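Local coordinates for protein glycinin A3B4 subunit (Glycine max, PDB 2D5F) that serves as an 11S seed storage globulin subunit of soybean, a two-cupin protein made as proglycinin and built into hexamers, at residues Tyr65-Ile70 with Leu123-Gly128; Gly44-Lys49 with Ser145-Ser150; Gly76-Ala81 with Val129-Tyr134. All coordinates share one frame; numbering follows the deposited sequence.

Contact 1. Residues Tyr65-Ile70 with Leu123-Gly128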
# COMPACT_ATOMS: atom_id res chain seq x y z
N TYR B 65 -16.25 16.62 6.48
CA TYR B 65 -16.02 15.33 7.11
C TYR B 65 -16.97 14.34 6.44
O TYR B 65 -17.93 14.75 5.80
CB TYR B 65 -16.29 15.38 8.62
CG TYR B 65 -17.51 16.20 9.00
CD1 TYR B 65 -17.37 17.53 9.41
CD2 TYR B 65 -18.79 15.66 8.91
CE1 TYR B 65 -18.49 18.31 9.71
CE2 TYR B 65 -19.91 16.43 9.21
CZ TYR B 65 -19.76 17.75 9.61
OH TYR B 65 -20.87 18.52 9.88
N PRO B 66 -16.69 13.04 6.56
CA PRO B 66 -17.64 12.15 5.90
C PRO B 66 -18.91 11.94 6.71
O PRO B 66 -18.95 12.21 7.91
CB PRO B 66 -16.83 10.86 5.70
CG PRO B 66 -15.85 10.89 6.80
CD PRO B 66 -15.46 12.34 6.94
N GLN B 67 -19.96 11.51 6.02
CA GLN B 67 -21.24 11.21 6.66
C GLN B 67 -21.61 9.81 6.21
O GLN B 67 -21.38 9.43 5.06
CB GLN B 67 -22.35 12.16 6.19
CG GLN B 67 -22.20 13.61 6.58
CD GLN B 67 -23.35 14.46 6.05
OE1 GLN B 67 -24.52 14.22 6.37
NE2 GLN B 67 -23.03 15.45 5.23
N MET B 68 -22.16 9.03 7.13
CA MET B 68 -22.64 7.70 6.79
C MET B 68 -24.12 7.77 7.12
O MET B 68 -24.50 8.02 8.26
CB MET B 68 -21.96 6.63 7.63
CG MET B 68 -22.51 5.24 7.34
SD MET B 68 -21.53 3.95 8.07
CE MET B 68 -20.50 3.53 6.69
N ILE B 69 -24.95 7.58 6.11
CA ILE B 69 -26.39 7.68 6.27
C ILE B 69 -27.13 6.36 6.05
O ILE B 69 -26.80 5.60 5.14
CB ILE B 69 -26.96 8.70 5.28
CG1 ILE B 69 -26.14 9.99 5.33
CG2 ILE B 69 -28.42 9.00 5.60
CD1 ILE B 69 -26.42 10.94 4.19
N ILE B 70 -28.11 6.08 6.89
CA ILE B 70 -28.92 4.89 6.71
C ILE B 70 -30.33 5.38 6.44
O ILE B 70 -30.87 6.20 7.19
CB ILE B 70 -28.91 3.95 7.94
CG1 ILE B 70 -29.74 2.70 7.60
CG2 ILE B 70 -29.45 4.65 9.17
CD1 ILE B 70 -29.65 1.59 8.62
N LEU B 123 -25.75 5.20 2.77
CA LEU B 123 -25.16 6.10 1.79
C LEU B 123 -23.95 6.72 2.47
O LEU B 123 -23.94 6.91 3.69
CB LEU B 123 -26.15 7.22 1.42
CG LEU B 123 -27.61 6.86 1.11
CD1 LEU B 123 -28.41 8.14 0.88
CD2 LEU B 123 -27.69 5.96 -0.10
N VAL B 124 -22.93 7.05 1.68
CA VAL B 124 -21.72 7.66 2.23
C VAL B 124 -21.44 8.96 1.50
O VAL B 124 -21.38 8.98 0.27
CB VAL B 124 -20.50 6.72 2.07
CG1 VAL B 124 -19.26 7.36 2.66
CG2 VAL B 124 -20.78 5.38 2.74
N ILE B 125 -21.27 10.05 2.25
CA ILE B 125 -20.96 11.34 1.64
C ILE B 125 -19.49 11.68 1.88
O ILE B 125 -19.06 11.79 3.03
CB ILE B 125 -21.78 12.49 2.27
CG1 ILE B 125 -23.27 12.12 2.36
CG2 ILE B 125 -21.58 13.76 1.44
CD1 ILE B 125 -23.92 11.78 1.04
N PRO B 126 -18.69 11.83 0.81
CA PRO B 126 -17.27 12.15 0.97
C PRO B 126 -17.08 13.59 1.47
O PRO B 126 -17.90 14.46 1.20
CB PRO B 126 -16.70 11.98 -0.43
CG PRO B 126 -17.64 11.01 -1.09
CD PRO B 126 -18.99 11.48 -0.59
N PRO B 127 -15.98 13.84 2.20
CA PRO B 127 -15.73 15.19 2.71
C PRO B 127 -15.58 16.17 1.55
O PRO B 127 -14.93 15.86 0.54
CB PRO B 127 -14.42 15.04 3.49
CG PRO B 127 -14.42 13.59 3.90
CD PRO B 127 -14.94 12.90 2.67
N GLY B 128 -16.20 17.34 1.69
CA GLY B 128 -16.10 18.38 0.68
C GLY B 128 -16.85 18.16 -0.62
O GLY B 128 -16.89 19.06 -1.45

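Contact 2. Residues Gly44-Lys49 with Ser145-Ser150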
# COMPACT_ATOMS: atom_id res chain seq x y z
N GLY B 44 -16.83 11.61 19.34
CA GLY B 44 -16.29 12.46 18.30
C GLY B 44 -17.17 12.50 17.06
O GLY B 44 -16.67 12.50 15.93
N VAL B 45 -18.48 12.54 17.28
CA VAL B 45 -19.44 12.57 16.18
C VAL B 45 -20.74 13.22 16.66
O VAL B 45 -20.89 13.56 17.84
CB VAL B 45 -19.84 11.14 15.73
CG1 VAL B 45 -18.61 10.31 15.38
CG2 VAL B 45 -20.65 10.46 16.84
N THR B 46 -21.67 13.40 15.73
CA THR B 46 -22.99 13.89 16.07
C THR B 46 -23.91 13.24 15.05
O THR B 46 -23.44 12.62 14.09
CB THR B 46 -23.12 15.43 16.05
OG1 THR B 46 -24.34 15.79 16.72
CG2 THR B 46 -23.18 15.98 14.64
N VAL B 47 -25.22 13.35 15.25
CA VAL B 47 -26.17 12.72 14.36
C VAL B 47 -27.26 13.67 13.90
O VAL B 47 -27.66 14.58 14.63
CB VAL B 47 -26.82 11.49 15.04
CG1 VAL B 47 -27.78 10.79 14.08
CG2 VAL B 47 -25.74 10.52 15.51
N SER B 48 -27.75 13.45 12.68
CA SER B 48 -28.79 14.27 12.10
C SER B 48 -29.83 13.39 11.41
O SER B 48 -29.49 12.52 10.61
CB SER B 48 -28.16 15.22 11.08
OG SER B 48 -29.15 15.89 10.32
N LYS B 49 -31.10 13.60 11.75
CA LYS B 49 -32.20 12.84 11.16
C LYS B 49 -32.89 13.73 10.13
O LYS B 49 -33.36 14.81 10.46
CB LYS B 49 -33.20 12.43 12.24
CG LYS B 49 -34.36 11.60 11.73
CD LYS B 49 -35.26 11.21 12.89
CE LYS B 49 -36.48 10.43 12.42
NZ LYS B 49 -37.42 10.15 13.55
N SER B 145 -28.24 10.30 9.66
CA SER B 145 -26.86 10.51 9.29
C SER B 145 -25.86 10.62 10.43
O SER B 145 -26.06 11.38 11.37
CB SER B 145 -26.75 11.77 8.42
OG SER B 145 -25.40 12.04 8.11
N LEU B 146 -24.80 9.84 10.34
CA LEU B 146 -23.73 9.89 11.33
C LEU B 146 -22.74 10.90 10.76
O LEU B 146 -22.16 10.68 9.69
CB LEU B 146 -23.06 8.51 11.46
CG LEU B 146 -22.01 8.31 12.57
CD1 LEU B 146 -20.74 9.13 12.30
CD2 LEU B 146 -22.63 8.69 13.91
N LEU B 147 -22.60 12.04 11.44
CA LEU B 147 -21.68 13.09 11.03
C LEU B 147 -20.34 12.85 11.75
O LEU B 147 -20.19 13.19 12.92
CB LEU B 147 -22.23 14.48 11.39
CG LEU B 147 -23.35 15.11 10.53
CD1 LEU B 147 -24.55 14.21 10.46
CD2 LEU B 147 -23.74 16.46 11.13
N ASP B 148 -19.39 12.26 11.04
CA ASP B 148 -18.09 11.95 11.61
C ASP B 148 -17.19 13.19 11.73
O ASP B 148 -16.17 13.30 11.06
CB ASP B 148 -17.42 10.87 10.75
CG ASP B 148 -16.15 10.31 11.38
OD1 ASP B 148 -16.01 10.36 12.62
OD2 ASP B 148 -15.30 9.80 10.62
N THR B 149 -17.59 14.12 12.60
CA THR B 149 -16.86 15.37 12.82
C THR B 149 -15.41 15.21 13.27
O THR B 149 -14.56 16.04 12.94
CB THR B 149 -17.56 16.26 13.87
OG1 THR B 149 -17.85 15.48 15.03
CG2 THR B 149 -18.86 16.84 13.31
N SER B 150 -15.11 14.16 14.03
CA SER B 150 -13.76 13.95 14.52
C SER B 150 -12.85 13.26 13.50
O SER B 150 -11.67 13.04 13.77
CB SER B 150 -13.78 13.12 15.81
OG SER B 150 -14.20 11.79 15.58

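Contact 3. Residues Gly76-Ala81 with Val129-Tyr134. With CO3 (carbonate ion), chain E.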
# COMPACT_ATOMS: atom_id res chain seq x y z
N GLY B 76 -35.56 7.17 -2.85
CA GLY B 76 -35.22 8.39 -3.56
C GLY B 76 -33.95 8.26 -4.36
O GLY B 76 -33.49 7.16 -4.67
N ALA B 77 -33.38 9.40 -4.70
CA ALA B 77 -32.16 9.43 -5.48
C ALA B 77 -31.22 10.46 -4.89
O ALA B 77 -31.65 11.48 -4.36
CB ALA B 77 -32.49 9.80 -6.92
N ILE B 78 -29.93 10.17 -4.98
CA ILE B 78 -28.92 11.08 -4.48
C ILE B 78 -27.93 11.32 -5.61
O ILE B 78 -27.61 10.41 -6.37
CB ILE B 78 -28.17 10.48 -3.26
CG1 ILE B 78 -27.05 11.43 -2.83
CG2 ILE B 78 -27.63 9.10 -3.62
CD1 ILE B 78 -26.37 11.04 -1.51
N GLY B 79 -27.47 12.56 -5.73
CA GLY B 79 -26.52 12.89 -6.76
C GLY B 79 -25.36 13.66 -6.16
O GLY B 79 -25.57 14.52 -5.30
N PHE B 80 -24.14 13.34 -6.58
CA PHE B 80 -22.97 14.04 -6.08
C PHE B 80 -22.34 14.86 -7.20
O PHE B 80 -22.63 14.64 -8.37
CB PHE B 80 -21.91 13.06 -5.59
CG PHE B 80 -22.38 12.14 -4.50
CD1 PHE B 80 -23.10 10.99 -4.81
CD2 PHE B 80 -22.04 12.39 -3.17
CE1 PHE B 80 -23.48 10.11 -3.82
CE2 PHE B 80 -22.41 11.50 -2.17
CZ PHE B 80 -23.13 10.36 -2.49
N ALA B 81 -21.48 15.79 -6.82
CA ALA B 81 -20.77 16.61 -7.78
C ALA B 81 -19.27 16.38 -7.57
O ALA B 81 -18.63 17.08 -6.80
CB ALA B 81 -21.10 18.10 -7.59
N VAL B 129 -17.42 16.98 -0.81
CA VAL B 129 -18.15 16.69 -2.03
C VAL B 129 -19.63 17.09 -1.91
O VAL B 129 -20.34 16.63 -1.01
CB VAL B 129 -18.08 15.18 -2.38
CG1 VAL B 129 -18.95 14.89 -3.60
CG2 VAL B 129 -16.63 14.77 -2.65
N PRO B 130 -20.10 17.95 -2.83
CA PRO B 130 -21.50 18.40 -2.82
C PRO B 130 -22.46 17.25 -3.12
O PRO B 130 -22.15 16.37 -3.92
CB PRO B 130 -21.55 19.44 -3.93
CG PRO B 130 -20.11 19.86 -4.12
CD PRO B 130 -19.37 18.57 -3.94
N TYR B 131 -23.61 17.24 -2.47
CA TYR B 131 -24.61 16.21 -2.73
C TYR B 131 -26.00 16.77 -2.50
O TYR B 131 -26.18 17.72 -1.73
CB TYR B 131 -24.41 14.99 -1.82
CG TYR B 131 -25.02 15.16 -0.44
CD1 TYR B 131 -24.39 15.94 0.53
CD2 TYR B 131 -26.24 14.56 -0.12
CE1 TYR B 131 -24.96 16.12 1.79
CE2 TYR B 131 -26.82 14.74 1.15
CZ TYR B 131 -26.18 15.52 2.09
OH TYR B 131 -26.73 15.68 3.33
N TRP B 132 -26.98 16.19 -3.20
CA TRP B 132 -28.38 16.57 -3.09
C TRP B 132 -29.19 15.28 -3.14
O TRP B 132 -28.75 14.28 -3.71
CB TRP B 132 -28.81 17.49 -4.24
CG TRP B 132 -28.59 16.92 -5.61
CD1 TRP B 132 -27.49 17.08 -6.40
CD2 TRP B 132 -29.47 16.04 -6.33
NE1 TRP B 132 -27.62 16.36 -7.56
CE2 TRP B 132 -28.82 15.71 -7.54
CE3 TRP B 132 -30.73 15.50 -6.06
CZ2 TRP B 132 -29.40 14.86 -8.49
CZ3 TRP B 132 -31.31 14.65 -7.01
CH2 TRP B 132 -30.64 14.34 -8.21
N THR B 133 -30.37 15.29 -2.52
CA THR B 133 -31.23 14.10 -2.52
C THR B 133 -32.67 14.50 -2.83
O THR B 133 -33.08 15.63 -2.58
CB THR B 133 -31.20 13.39 -1.16
OG1 THR B 133 -31.70 14.27 -0.15
CG2 THR B 133 -29.77 12.97 -0.80
N TYR B 134 -33.43 13.55 -3.37
CA TYR B 134 -34.81 13.80 -3.75
C TYR B 134 -35.67 12.57 -3.48
O TYR B 134 -35.25 11.44 -3.74
CB TYR B 134 -34.87 14.15 -5.24
CG TYR B 134 -36.26 14.25 -5.80
CD1 TYR B 134 -37.08 15.33 -5.48
CD2 TYR B 134 -36.77 13.27 -6.65
CE1 TYR B 134 -38.37 15.43 -5.98
CE2 TYR B 134 -38.06 13.36 -7.17
CZ TYR B 134 -38.86 14.44 -6.82
OH TYR B 134 -40.14 14.54 -7.30
C CO3 E . -30.21 13.65 3.10
O1 CO3 E . -30.71 14.39 2.19
O2 CO3 E . -29.13 14.02 3.67
O3 CO3 E . -30.80 12.54 3.42
O HOH W 1 -25.42 15.60 -9.30

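Contact 1. Residues Tyr65-Ile70 with Leu123-Gly128
Ile69 and Leu123 stand opposite each other as an antiparallel hydrogen-bonded pair, with Ile69 N reaching Leu123 O over 2.7 Å in an almost straight bond (178° at the hydrogen). The return bond, from Leu123 N to Ile69 O, is shorter still at 2.6 Å. Two residues along, Gln67 and Ile125 repeat the pattern, and Ile125 N lies 2.9 Å from Gln67 O. On the face shared by these four side chains the closest apolar contact is diagonal: CD1 of Ile69 lies 3.8 Å from CG1 of Ile125. Ile69 makes this reach because its CG1 sits beside its own backbone N (chi1 -49°), on the Gln67 side. The same CG1 of Ile125 also meets CB of Gln67 at 3.9 Å. On the other face Met68 CE only grazes Val124 CG2, at 4.4 Å. Beyond the strand ends two proline rings meet tightly, Pro66 CD being 3.4 Å from Pro127 CG.

The next shell differs from face to face. Met68 and Val124 are covered by Leu362 and Phe365 of the helix 362-365, in the second cupin, whereas Ile125 packs on Ile78 and Phe80 across the first barrel. There the amide oxygen of Gln67 accepts from both Arg50 NH1 and Ser145 OG. An apolar wall thus carries one buried amide oxygen held by two donors, which is likely to steady the guanidinium of Arg50 where it turns to the bound carbonate.

Contact 2. Residues Gly44-Lys49 with Ser145-Ser150
Thr46 with Leu147 and Ser48 with Ser145 form antiparallel hydrogen-bonded pairs flanking the non-hydrogen-bonded pair Val47 with Leu146, the short strands running at 150° to each other. They are neighbouring strands in a sheet of the first cupin jelly-roll barrel. Leu146 straddles two valines of the facing segment, Val47 in the strand and Val45 just before it: its CD1 branch lies 3.9 Å from Val45 CG1, while CD2 meets Val47 CG2 at the same separation of 3.9 Å. With CG anti to the backbone N (chi1 -173°), the fork opens over both. Cutting this side chain back to an alanine removes CG and both methyls, which would probably leave a gap over Val45 and Val47, with Val45 CG1 and Val47 CG2 losing their leucine partner. On the opposite face Thr46 and Leu147 lie side by side and point the same way, Thr46 CG2 touching Leu147 CD2 at 3.6 Å, and CD1 of Leu147 continues on to Ser48 CB.

Past the strand end Asp148 is the centre of an inverse gamma turn, and its OD2 is bonded to Asn151 ND2. The turn lets Leu147 O accept from Thr46 N and Thr149 N, which approach from opposite faces of its carbonyl plane. Gly44, just after the helix 38-43, is gripped in turn by Ser150: the hydroxyl OG donates to Gly44 O at 2.6 Å on an in-plane lone pair, while Ser150 N reaches the same oxygen from a tilted direction at 3.0 Å.

Contact 3. Residues Gly76-Ala81 with Val129-Tyr134
Thr133 OG1 donates to carbonate O1 at 2.5 Å, the shortest polar bond here, while the CG2 methyl of the same residue packs on Ile78 CG1 across the strands. Beside it Tyr131 OH gives a second bond, 2.9 Å to carbonate O2, and the anion oxygen lies at the edge of the phenol ring, near its plane. Arg50 and His58 also bond the ion. The ring of Tyr131 is propped by Ile78, whose CD1 comes within 3.8 Å of its CD2, and Phe80 CD2 rests against Tyr131 CB.

On the other face of the sheet Trp132 folds back over Gly79. With CG held between the backbone N and the carbonyl carbon (chi1 57°), the indole lies back across the neighbouring strand, and Gly79 CA makes a CH-pi contact 4.0 Å from the centroid of the five-membered ring. A water accepts from Trp132 NE1 and donates to Phe80 O, satisfying the indole nitrogen. Pro463 of the second subunit packs on this tryptophan, as Trp384 of that subunit does on Pro130.

One strand thus serves an intersubunit surface and a barrel pocket. The carbonate probably came from the crystallisation liquor, but two hydroxyls, an arginine and a histidine make a pocket that is probably suited to a small anion.

How the contacts relate
From the N terminus, the strand of 44-49 comes first and waits for 145-150, so contact 2 closes the widest loop and encloses the other two. Within it 65-70 returns to 123-128 as contact 1. The segment 76-81 leaves inside that loop but finds 129-134 beyond it, so contacts 1 and 3 cross along the chain. Contacts 1 and 2 share one sheet of the first cupin, where strands 67-73 and 141-147 are neighbours and Met68 O takes a probable hydrogen bond from Leu146 N. Contact 3 belongs to the other sheet; Ile125 joins it to contact 1 by packing, whereas contacts 2 and 3 do not touch.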